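Local coordinates for uncharacterized protein (Legionella longbeachae NSW150, PDB 4JZA) that is a phosphoinositide phosphatase that probably removes the 3-phosphate from phosphatidylinositol 3-phosphate, a lipid of the infected host cell, at residues D598-R603 and K645-A650; H604-A609 and E617-P622; P190-D195 and W294-T299; Y203-D208 and L306-W311. All coordinates share one frame; numbering follows the deposited sequence.

Contact 1. Residues D598-R603 and K645-A650; sequences DLYMSR and KDDDRA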
# COMPACT_ATOMS: atom_id res chain seq x y z
N ASP A 598 -11.85 -2.21 -28.05
CA ASP A 598 -12.55 -0.94 -27.75
C ASP A 598 -12.72 -0.69 -26.27
O ASP A 598 -12.53 0.44 -25.80
CB ASP A 598 -13.95 -0.90 -28.37
CG ASP A 598 -13.92 -0.54 -29.83
OD1 ASP A 598 -12.86 -0.10 -30.31
OD2 ASP A 598 -14.96 -0.70 -30.49
N LEU A 599 -13.11 -1.75 -25.56
CA LEU A 599 -13.37 -1.65 -24.13
C LEU A 599 -12.06 -1.40 -23.40
O LEU A 599 -11.98 -0.50 -22.59
CB LEU A 599 -14.09 -2.88 -23.61
CG LEU A 599 -15.58 -2.99 -24.05
CD1 LEU A 599 -16.18 -4.24 -23.47
CD2 LEU A 599 -16.45 -1.84 -23.60
N TYR A 600 -11.04 -2.19 -23.73
CA TYR A 600 -9.74 -2.06 -23.12
C TYR A 600 -9.24 -0.66 -23.35
O TYR A 600 -8.83 0.00 -22.43
CB TYR A 600 -8.77 -3.13 -23.67
CG TYR A 600 -7.42 -3.10 -23.00
CD1 TYR A 600 -6.47 -2.16 -23.35
CD2 TYR A 600 -7.10 -4.02 -22.00
CE1 TYR A 600 -5.25 -2.12 -22.74
CE2 TYR A 600 -5.90 -3.98 -21.35
CZ TYR A 600 -4.97 -3.02 -21.73
OH TYR A 600 -3.76 -2.96 -21.09
N MSE A 601 -9.33 -0.17 -24.58
CA MSE A 601 -8.82 1.19 -24.87
C MSE A 601 -9.66 2.33 -24.35
O MSE A 601 -9.22 3.44 -24.35
CB MSE A 601 -8.64 1.36 -26.35
CG MSE A 601 -7.51 0.43 -26.82
SE MSE A 601 -7.25 0.41 -28.78
CE MSE A 601 -6.92 2.34 -28.99
N SER A 602 -10.89 2.10 -23.92
CA SER A 602 -11.65 3.16 -23.28
C SER A 602 -10.92 3.56 -22.01
O SER A 602 -11.01 4.73 -21.54
CB SER A 602 -13.06 2.70 -22.94
OG SER A 602 -13.05 1.66 -21.99
N ARG A 603 -10.23 2.56 -21.46
CA ARG A 603 -9.39 2.72 -20.28
C ARG A 603 -10.23 2.87 -19.05
O ARG A 603 -9.76 3.32 -18.03
CB ARG A 603 -8.45 3.93 -20.37
CG ARG A 603 -7.44 3.86 -21.50
CD ARG A 603 -6.24 4.74 -21.25
NE ARG A 603 -5.11 3.87 -21.43
CZ ARG A 603 -4.16 3.62 -20.55
NH1 ARG A 603 -4.09 4.26 -19.38
NH2 ARG A 603 -3.26 2.73 -20.86
N LYS A 645 3.05 -2.75 -22.46
CA LYS A 645 4.11 -2.69 -21.43
C LYS A 645 4.06 -1.36 -20.64
O LYS A 645 4.37 -1.33 -19.46
CB LYS A 645 5.46 -2.95 -22.04
CG LYS A 645 5.62 -4.38 -22.53
CD LYS A 645 7.00 -4.61 -23.16
CE LYS A 645 7.36 -6.10 -23.26
NZ LYS A 645 6.73 -6.70 -24.46
N ASP A 646 3.61 -0.29 -21.28
CA ASP A 646 3.37 0.95 -20.62
C ASP A 646 2.22 0.79 -19.65
O ASP A 646 2.30 1.31 -18.53
CB ASP A 646 3.01 2.03 -21.64
CG ASP A 646 4.18 2.40 -22.58
OD1 ASP A 646 5.32 2.07 -22.20
OD2 ASP A 646 3.98 3.00 -23.68
N ASP A 647 1.15 0.11 -20.07
CA ASP A 647 0.07 -0.18 -19.14
C ASP A 647 0.60 -0.88 -17.89
O ASP A 647 0.21 -0.53 -16.79
CB ASP A 647 -1.06 -0.98 -19.80
CG ASP A 647 -1.89 -0.12 -20.78
OD1 ASP A 647 -1.61 1.08 -20.74
OD2 ASP A 647 -2.73 -0.61 -21.60
N ASP A 648 1.52 -1.82 -18.06
CA ASP A 648 2.04 -2.58 -16.94
C ASP A 648 2.96 -1.73 -16.08
O ASP A 648 2.98 -1.86 -14.86
CB ASP A 648 2.73 -3.82 -17.48
CG ASP A 648 3.40 -4.66 -16.43
OD1 ASP A 648 2.76 -5.51 -15.79
OD2 ASP A 648 4.62 -4.51 -16.30
N ARG A 649 3.69 -0.83 -16.71
CA ARG A 649 4.54 0.13 -16.00
C ARG A 649 3.66 1.02 -15.13
O ARG A 649 3.98 1.27 -13.94
CB ARG A 649 5.34 0.97 -17.04
CG ARG A 649 6.38 2.01 -16.57
CD ARG A 649 7.48 1.42 -15.72
NE ARG A 649 7.04 1.37 -14.34
CZ ARG A 649 7.76 0.96 -13.30
NH1 ARG A 649 9.02 0.57 -13.44
NH2 ARG A 649 7.19 0.97 -12.10
N ALA A 650 2.56 1.50 -15.69
CA ALA A 650 1.73 2.45 -14.92
C ALA A 650 1.04 1.71 -13.76
O ALA A 650 0.90 2.25 -12.69
CB ALA A 650 0.74 3.17 -15.79
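Y600, in the last turn of helix 587-602, and R603, just beyond it, reach toward D647 on helix 643-652, a polar bridge between two helices of the protein's alpha/beta fold. The backbones stay well apart: the nearest CA atoms, those of R603 and D647, are 10.0 Å from each other, and long side chains span the gap. D647 sets out toward the other helix, and both of its partners approach it from the opposite direction. The phenol of Y600 donates to the carboxylate, OH to OD2 of D647 at 2.6 Å, meeting that oxygen on its anti side and only 17° out of the carboxylate plane. OD2 lies near the plane of the ring at its edge, while ring and carboxylate are twisted 36° apart. With CG anti to the backbone N (chi1 -176°), the rigid tyrosine extends its hydroxyl across the gap; a hydroxyl at the end of a flat ring suits reaching a buried acceptor on a helix that stays well apart. R603 leaves helical geometry with positive phi, ending one helix just before helix 604-612 begins. Its guanidinium meets OD1 of D647, and a salt bridge through NH2 is likely, but the placement of this pair is doubtful because the two atoms are modelled too close together. P622 packs against both Y600 and D647. The two carboxylate oxygens thus serve different residues, and OD2, besides the tyrosine hydroxyl, accepts a second hydrogen bond from NE2 of H606.

Contact 2. Residues H604-A609 and E617-P622; sequences HQHEHA and EGIKTP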
# COMPACT_ATOMS: atom_id res chain seq x y z
N HIS A 604 -11.50 2.52 -19.14
CA HIS A 604 -12.31 2.56 -17.97
C HIS A 604 -11.70 1.74 -16.81
O HIS A 604 -11.58 2.24 -15.70
CB HIS A 604 -13.67 2.03 -18.31
CG HIS A 604 -14.54 1.82 -17.12
ND1 HIS A 604 -15.25 2.85 -16.54
CD2 HIS A 604 -14.83 0.70 -16.40
CE1 HIS A 604 -15.88 2.39 -15.47
NE2 HIS A 604 -15.65 1.10 -15.37
N GLN A 605 -11.34 0.49 -17.03
CA GLN A 605 -10.76 -0.31 -15.96
C GLN A 605 -9.43 0.24 -15.49
O GLN A 605 -9.05 0.07 -14.34
CB GLN A 605 -10.51 -1.75 -16.44
CG GLN A 605 -11.78 -2.55 -16.72
CD GLN A 605 -12.68 -2.67 -15.51
OE1 GLN A 605 -12.24 -2.50 -14.39
NE2 GLN A 605 -13.94 -2.97 -15.74
N HIS A 606 -8.68 0.87 -16.39
CA HIS A 606 -7.38 1.37 -16.03
C HIS A 606 -7.56 2.46 -14.98
O HIS A 606 -6.78 2.54 -14.00
CB HIS A 606 -6.64 1.97 -17.23
CG HIS A 606 -6.29 1.00 -18.32
ND1 HIS A 606 -7.22 0.18 -18.92
CD2 HIS A 606 -5.14 0.82 -19.01
CE1 HIS A 606 -6.64 -0.50 -19.89
NE2 HIS A 606 -5.39 -0.12 -19.98
N GLU A 607 -8.57 3.29 -15.21
CA GLU A 607 -8.90 4.39 -14.32
C GLU A 607 -9.37 3.91 -12.97
O GLU A 607 -9.01 4.48 -11.91
CB GLU A 607 -9.96 5.27 -14.96
CG GLU A 607 -9.41 5.96 -16.18
CD GLU A 607 -8.44 7.08 -15.83
OE1 GLU A 607 -7.50 7.37 -16.66
OE2 GLU A 607 -8.64 7.68 -14.72
N HIS A 608 -10.16 2.87 -13.00
CA HIS A 608 -10.65 2.26 -11.76
C HIS A 608 -9.48 1.79 -10.93
O HIS A 608 -9.36 2.18 -9.78
CB HIS A 608 -11.62 1.12 -12.06
CG HIS A 608 -12.40 0.69 -10.88
ND1 HIS A 608 -12.19 -0.51 -10.25
CD2 HIS A 608 -13.41 1.30 -10.21
CE1 HIS A 608 -13.04 -0.64 -9.25
NE2 HIS A 608 -13.79 0.45 -9.20
N ALA A 609 -8.56 1.03 -11.50
CA ALA A 609 -7.27 0.77 -10.82
C ALA A 609 -6.54 2.03 -10.31
O ALA A 609 -5.95 2.04 -9.22
CB ALA A 609 -6.34 0.00 -11.73
N GLU A 617 -2.68 4.39 -13.32
CA GLU A 617 -3.74 3.97 -14.19
C GLU A 617 -3.18 3.13 -15.30
O GLU A 617 -2.75 3.63 -16.32
CB GLU A 617 -4.43 5.19 -14.79
CG GLU A 617 -5.24 5.98 -13.79
CD GLU A 617 -4.46 7.11 -13.16
OE1 GLU A 617 -3.57 7.65 -13.82
OE2 GLU A 617 -4.75 7.47 -12.01
N GLY A 618 -3.20 1.82 -15.08
CA GLY A 618 -2.83 0.83 -16.09
C GLY A 618 -3.33 -0.52 -15.63
O GLY A 618 -4.03 -0.57 -14.65
N ILE A 619 -2.94 -1.59 -16.33
CA ILE A 619 -3.28 -2.95 -16.02
C ILE A 619 -2.01 -3.79 -15.96
O ILE A 619 -1.13 -3.68 -16.78
CB ILE A 619 -4.19 -3.53 -17.12
CG1 ILE A 619 -5.52 -2.75 -17.23
CG2 ILE A 619 -4.49 -5.03 -16.90
CD1 ILE A 619 -6.28 -2.69 -15.94
N LYS A 620 -1.97 -4.71 -15.04
CA LYS A 620 -0.83 -5.57 -14.88
C LYS A 620 -0.72 -6.55 -16.02
O LYS A 620 -1.69 -7.21 -16.37
CB LYS A 620 -0.98 -6.33 -13.58
CG LYS A 620 0.31 -6.53 -12.82
CD LYS A 620 0.85 -5.22 -12.24
CE LYS A 620 2.31 -5.41 -11.82
NZ LYS A 620 3.28 -5.79 -12.90
N THR A 621 0.47 -6.61 -16.61
CA THR A 621 0.88 -7.73 -17.46
C THR A 621 -0.16 -8.10 -18.53
O THR A 621 -0.53 -9.23 -18.68
CB THR A 621 1.28 -8.86 -16.46
OG1 THR A 621 2.67 -8.79 -16.22
CG2 THR A 621 1.11 -10.11 -16.95
N PRO A 622 -0.65 -7.12 -19.31
CA PRO A 622 -1.71 -7.45 -20.27
C PRO A 622 -1.33 -8.50 -21.30
O PRO A 622 -2.16 -9.31 -21.69
CB PRO A 622 -1.98 -6.12 -20.98
CG PRO A 622 -1.43 -5.07 -20.08
CD PRO A 622 -0.26 -5.71 -19.43
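The carboxylate oxygen OE2 of E617 is gripped by R47 in a salt bridge and by the backbone N of G615, while the CG of the same side chain lies 3.9 Å from OE1 of E607. The planes of the two carboxylates are only 6° apart, and their OE2 atoms stand 4.7 Å from each other. Like charges this near would probably be costly, E617 being buried, without the arginines beside them, R47 for E617 and R43 for E607. The backbone joins in where CA of E617 offers a C-H to O of H606 at 3.4 Å. Here the chain leaves helix 604-612, turns, and crosses beside it as an extended loop, near helix 556-574, which begins at the arginine of a CX5R sequence of the kind that forms the phosphate-binding P-loop in cysteine phosphatases. I619 lays its CG1 over one face of the H606 imidazole, a CH-pi contact 3.7 Å from the ring centroid and 9° off the normal. Its chi1 of -62° sets CG1 anti to the carbonyl carbon and over the ring, while NE2 of the histidine is engaged by D647. G618 suits the close passage between, since its CA comes obliquely to within 3.7 Å of CD2 of H606. The small A609 lets the loop stay near the helix, its CB 3.8 Å from O of G618.

Contact 3. Residues P190-D195 and W294-T299; sequences PGWLRD and WEIWDT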
# COMPACT_ATOMS: atom_id res chain seq x y z
N PRO A 190 1.73 -1.78 22.81
CA PRO A 190 3.00 -1.74 23.49
C PRO A 190 3.87 -2.91 23.04
O PRO A 190 3.33 -4.03 22.83
CB PRO A 190 2.62 -1.90 24.97
CG PRO A 190 1.31 -2.64 24.98
CD PRO A 190 0.72 -2.52 23.59
N GLY A 191 5.18 -2.65 22.97
CA GLY A 191 6.20 -3.65 22.56
C GLY A 191 6.07 -5.05 23.14
O GLY A 191 6.27 -6.04 22.45
N TRP A 192 5.74 -5.13 24.42
CA TRP A 192 5.62 -6.41 25.07
C TRP A 192 4.58 -7.27 24.47
O TRP A 192 4.68 -8.51 24.53
CB TRP A 192 5.35 -6.23 26.56
CG TRP A 192 4.03 -5.64 26.97
CD1 TRP A 192 3.77 -4.33 27.33
CD2 TRP A 192 2.80 -6.38 27.19
NE1 TRP A 192 2.43 -4.22 27.74
CE2 TRP A 192 1.83 -5.45 27.67
CE3 TRP A 192 2.44 -7.72 27.02
CZ2 TRP A 192 0.52 -5.83 27.94
CZ3 TRP A 192 1.11 -8.11 27.29
CH2 TRP A 192 0.17 -7.17 27.74
N LEU A 193 3.56 -6.63 23.89
CA LEU A 193 2.43 -7.38 23.28
C LEU A 193 2.83 -7.93 21.95
O LEU A 193 2.48 -9.05 21.61
CB LEU A 193 1.23 -6.48 23.12
CG LEU A 193 -0.10 -7.12 22.77
CD1 LEU A 193 -0.51 -8.29 23.65
CD2 LEU A 193 -1.12 -6.02 22.86
N ARG A 194 3.59 -7.11 21.22
CA ARG A 194 4.14 -7.54 19.96
C ARG A 194 5.07 -8.71 20.11
O ARG A 194 5.04 -9.59 19.28
CB ARG A 194 4.91 -6.41 19.32
CG ARG A 194 4.02 -5.32 18.79
CD ARG A 194 4.81 -4.36 17.94
NE ARG A 194 4.08 -3.11 17.73
CZ ARG A 194 3.01 -2.97 16.92
NH1 ARG A 194 2.52 -4.01 16.26
NH2 ARG A 194 2.44 -1.79 16.79
N ASP A 195 5.86 -8.73 21.18
CA ASP A 195 6.83 -9.82 21.40
C ASP A 195 6.22 -11.17 21.82
O ASP A 195 6.91 -12.16 21.82
CB ASP A 195 7.89 -9.36 22.39
CG ASP A 195 8.72 -8.16 21.87
OD1 ASP A 195 8.64 -7.80 20.66
OD2 ASP A 195 9.45 -7.57 22.68
N TRP A 294 7.08 -5.71 35.71
CA TRP A 294 7.39 -4.32 35.99
C TRP A 294 6.73 -3.44 34.96
O TRP A 294 6.36 -2.32 35.24
CB TRP A 294 8.90 -4.09 35.93
CG TRP A 294 9.55 -4.59 37.15
CD1 TRP A 294 10.15 -5.80 37.33
CD2 TRP A 294 9.60 -3.92 38.41
NE1 TRP A 294 10.58 -5.91 38.61
CE2 TRP A 294 10.26 -4.78 39.30
CE3 TRP A 294 9.14 -2.68 38.87
CZ2 TRP A 294 10.53 -4.44 40.63
CZ3 TRP A 294 9.40 -2.32 40.19
CH2 TRP A 294 10.08 -3.22 41.07
N GLU A 295 6.59 -3.99 33.76
CA GLU A 295 6.22 -3.20 32.61
C GLU A 295 4.73 -3.36 32.26
O GLU A 295 4.08 -2.37 31.89
CB GLU A 295 7.23 -3.49 31.46
CG GLU A 295 6.69 -3.89 30.10
CD GLU A 295 7.79 -3.99 29.02
OE1 GLU A 295 8.87 -4.62 29.24
OE2 GLU A 295 7.55 -3.46 27.92
N ILE A 296 4.15 -4.54 32.49
CA ILE A 296 2.79 -4.78 32.09
C ILE A 296 1.70 -4.74 33.13
O ILE A 296 0.54 -4.87 32.79
CB ILE A 296 2.66 -6.10 31.33
CG1 ILE A 296 2.75 -7.35 32.20
CG2 ILE A 296 3.77 -6.15 30.31
CD1 ILE A 296 2.39 -8.60 31.42
N TRP A 297 2.04 -4.55 34.39
CA TRP A 297 1.02 -4.71 35.44
C TRP A 297 -0.11 -3.67 35.38
O TRP A 297 -1.18 -3.91 35.92
CB TRP A 297 1.66 -4.63 36.82
CG TRP A 297 2.16 -3.32 37.13
CD1 TRP A 297 3.42 -2.88 36.94
CD2 TRP A 297 1.42 -2.24 37.66
NE1 TRP A 297 3.54 -1.59 37.38
CE2 TRP A 297 2.32 -1.16 37.80
CE3 TRP A 297 0.10 -2.08 38.08
CZ2 TRP A 297 1.94 0.06 38.33
CZ3 TRP A 297 -0.28 -0.86 38.60
CH2 TRP A 297 0.64 0.20 38.72
N ASP A 298 0.17 -2.50 34.82
CA ASP A 298 -0.86 -1.48 34.73
C ASP A 298 -1.58 -1.50 33.40
O ASP A 298 -2.50 -0.74 33.20
CB ASP A 298 -0.33 -0.08 34.99
CG ASP A 298 -1.40 0.86 35.67
OD1 ASP A 298 -2.58 0.50 35.76
OD2 ASP A 298 -1.05 1.97 36.14
N THR A 299 -1.17 -2.35 32.47
CA THR A 299 -1.73 -2.26 31.14
C THR A 299 -2.28 -3.59 30.64
O THR A 299 -3.10 -3.60 29.75
CB THR A 299 -0.72 -1.61 30.16
OG1 THR A 299 0.22 -2.57 29.66
CG2 THR A 299 0.07 -0.49 30.86
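W192 carries this contact, burying far more surface than any other residue here, and I296 and T299 supply much of what it meets. The indole stands on the short helix 191-194, its CG held between the backbone N and the carbonyl carbon (chi1 67°), and the side chain sets out toward 294-299. I296 crosses it at about a right angle and sets CG2 over the five-membered ring, a CH-pi contact; its spacing is doubtful. The beta-branch suits the place, since it puts a methyl over the ring. CB of L193 lies over the opposite face, toward the rim. T299 works at the indole edge instead: OG1 lies near the ring plane and accepts a weak hydrogen bond from NE1 of W192 at 3.4 Å, bent to 140° at the hydrogen. Tryptophan thus gives an apolar face and one N-H at its edge. Toward solvent, E295 slides past in the opposite direction, OE2 3.8 Å from CB of W192, with its carboxylate 75° from the ring plane. The contact joins helix 191-194, within the insertion-domain family, to helix 293-296 and the turn after it; W192 meets F204 of helix 198-206 edge-to-face, and I296 rests on Y214 of helix 214-234.

Contact 4. Residues Y203-D208 and L306-W311; sequences YFCNLD and LPQWYW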
# COMPACT_ATOMS: atom_id res chain seq x y z
N TYR A 203 -4.26 -15.08 24.92
CA TYR A 203 -4.62 -14.96 26.34
C TYR A 203 -5.02 -13.53 26.66
O TYR A 203 -6.13 -13.27 27.06
CB TYR A 203 -3.49 -15.42 27.27
CG TYR A 203 -3.86 -15.42 28.74
CD1 TYR A 203 -4.58 -16.47 29.27
CD2 TYR A 203 -3.49 -14.42 29.58
CE1 TYR A 203 -4.94 -16.52 30.59
CE2 TYR A 203 -3.86 -14.45 30.92
CZ TYR A 203 -4.58 -15.51 31.43
OH TYR A 203 -4.99 -15.60 32.75
N PHE A 204 -4.13 -12.59 26.42
CA PHE A 204 -4.37 -11.21 26.82
C PHE A 204 -5.41 -10.53 25.96
O PHE A 204 -6.19 -9.72 26.44
CB PHE A 204 -3.06 -10.40 26.79
CG PHE A 204 -2.08 -10.76 27.88
CD1 PHE A 204 -2.31 -10.37 29.19
CD2 PHE A 204 -0.92 -11.47 27.60
CE1 PHE A 204 -1.40 -10.70 30.20
CE2 PHE A 204 -0.01 -11.79 28.59
CZ PHE A 204 -0.25 -11.41 29.89
N CYS A 205 -5.45 -10.85 24.67
CA CYS A 205 -6.42 -10.15 23.79
C CYS A 205 -7.84 -10.65 24.01
O CYS A 205 -8.77 -9.95 23.66
CB CYS A 205 -6.03 -10.24 22.29
SG CYS A 205 -4.52 -9.30 21.90
N ASN A 206 -8.01 -11.82 24.61
CA ASN A 206 -9.37 -12.33 24.89
C ASN A 206 -9.77 -12.29 26.35
O ASN A 206 -10.89 -12.67 26.70
CB ASN A 206 -9.50 -13.73 24.35
CG ASN A 206 -9.43 -13.74 22.85
OD1 ASN A 206 -10.38 -13.37 22.19
ND2 ASN A 206 -8.28 -14.12 22.30
N LEU A 207 -8.88 -11.77 27.19
CA LEU A 207 -9.09 -11.74 28.62
C LEU A 207 -10.44 -11.13 28.95
O LEU A 207 -10.75 -10.01 28.54
CB LEU A 207 -8.01 -10.89 29.29
CG LEU A 207 -7.86 -11.01 30.81
CD1 LEU A 207 -7.32 -12.39 31.17
CD2 LEU A 207 -6.96 -9.89 31.31
N ASP A 208 -11.23 -11.90 29.69
CA ASP A 208 -12.51 -11.49 30.24
C ASP A 208 -12.44 -10.23 31.14
O ASP A 208 -11.51 -10.08 31.92
CB ASP A 208 -13.07 -12.65 31.04
CG ASP A 208 -14.41 -12.36 31.59
OD1 ASP A 208 -15.14 -11.51 31.06
OD2 ASP A 208 -14.77 -12.97 32.59
N LEU A 306 -10.14 -3.62 23.21
CA LEU A 306 -10.09 -3.37 21.80
C LEU A 306 -9.81 -4.67 21.07
O LEU A 306 -9.26 -5.59 21.60
CB LEU A 306 -9.02 -2.35 21.50
CG LEU A 306 -9.41 -0.99 22.03
CD1 LEU A 306 -8.23 -0.01 21.91
CD2 LEU A 306 -10.64 -0.49 21.30
N PRO A 307 -10.20 -4.73 19.82
CA PRO A 307 -10.06 -5.96 19.06
C PRO A 307 -8.64 -6.31 18.64
O PRO A 307 -7.83 -5.43 18.39
CB PRO A 307 -10.90 -5.69 17.84
CG PRO A 307 -10.81 -4.20 17.69
CD PRO A 307 -10.81 -3.64 19.05
N GLN A 308 -8.38 -7.61 18.55
CA GLN A 308 -7.06 -8.14 18.25
C GLN A 308 -6.53 -7.68 16.88
O GLN A 308 -5.35 -7.43 16.74
CB GLN A 308 -7.11 -9.66 18.36
CG GLN A 308 -5.79 -10.38 18.31
CD GLN A 308 -5.99 -11.90 18.35
OE1 GLN A 308 -7.07 -12.41 18.03
NE2 GLN A 308 -4.94 -12.62 18.71
N TRP A 309 -7.39 -7.50 15.89
CA TRP A 309 -6.93 -6.93 14.64
C TRP A 309 -6.28 -5.57 14.82
O TRP A 309 -5.40 -5.21 14.07
CB TRP A 309 -8.03 -6.86 13.59
CG TRP A 309 -9.14 -5.92 13.82
CD1 TRP A 309 -10.40 -6.25 14.15
CD2 TRP A 309 -9.11 -4.51 13.65
NE1 TRP A 309 -11.17 -5.13 14.22
CE2 TRP A 309 -10.39 -4.04 13.93
CE3 TRP A 309 -8.13 -3.59 13.29
CZ2 TRP A 309 -10.72 -2.66 13.87
CZ3 TRP A 309 -8.46 -2.21 13.22
CH2 TRP A 309 -9.74 -1.78 13.50
N TYR A 310 -6.72 -4.79 15.79
CA TYR A 310 -6.18 -3.45 16.00
C TYR A 310 -4.78 -3.58 16.54
O TYR A 310 -3.87 -2.91 16.06
CB TYR A 310 -7.06 -2.66 16.96
CG TYR A 310 -6.51 -1.34 17.29
CD1 TYR A 310 -6.48 -0.33 16.34
CD2 TYR A 310 -6.00 -1.07 18.56
CE1 TYR A 310 -5.94 0.91 16.64
CE2 TYR A 310 -5.47 0.18 18.86
CZ TYR A 310 -5.44 1.17 17.89
OH TYR A 310 -4.91 2.44 18.15
N TRP A 311 -4.59 -4.48 17.51
CA TRP A 311 -3.28 -4.55 18.20
C TRP A 311 -2.12 -5.04 17.33
O TRP A 311 -0.97 -4.77 17.62
CB TRP A 311 -3.37 -5.43 19.47
CG TRP A 311 -4.32 -4.91 20.55
CD1 TRP A 311 -5.41 -5.53 21.02
CD2 TRP A 311 -4.23 -3.66 21.26
NE1 TRP A 311 -6.02 -4.76 21.97
CE2 TRP A 311 -5.31 -3.61 22.15
CE3 TRP A 311 -3.33 -2.60 21.26
CZ2 TRP A 311 -5.52 -2.54 22.99
CZ3 TRP A 311 -3.55 -1.54 22.12
CH2 TRP A 311 -4.61 -1.52 22.97
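C205 ties helix 198-206 of the phosphoinositide phosphatase insertion domain to the short helix 308-311, through which the chain returns toward the rest of the fold. On that helix Q308 and W311 stand three residues apart, so both side chains face the same way and C205 meets the two at once. C205 starts out toward them, as they do toward it. SG lies 4.0 Å from CG of Q308 and equally 4.0 Å from CD1 of W311. The sulfur-aromatic contact is oblique: SG sits 4.9 Å from the centroid of the five-membered ring, 55° off its normal. Q308 touches with its aliphatic part alone, CG being 4.0 Å from CB of C205 as well; chi1 near 180° (-170°) and an extended chain carry the amide past the cysteine. The same side chain touches A389 and V390 of helix 388-402. The indole is anchored at NE1, which bonds to O of I303 and, weakly, to O of L306. A small, polarisable thiol suits the close approach of backbones, whose CA atoms come to 5.9 Å at C205 and Q308. Dispersion rather than directed bonding probably dominates, consistent with fit of shape mattering more here than exact angles.

Contacts 1 and 2 adjoin, their centres 6 Å apart, and their first segments lie at consecutive helices, 587-602 and 604-612; D648 joins them by a salt bridge to K620. Contacts 3 and 4 form a second pair, 13 Å apart, whose segments alternate along the chain and meet where L193 packs on W311 and I296 on F204. The two pairs stand about 39 to 50 Å apart between centres. Contacts 1, 2 and 4 are buried, whereas contact 3 is partly open to solvent. Buried charge marks the first pair, with acids answered by arginine, tyrosine or histidine. Around the insertion domain the chemistry turns to aromatic, aliphatic and sulfur packing, with little polar bonding across.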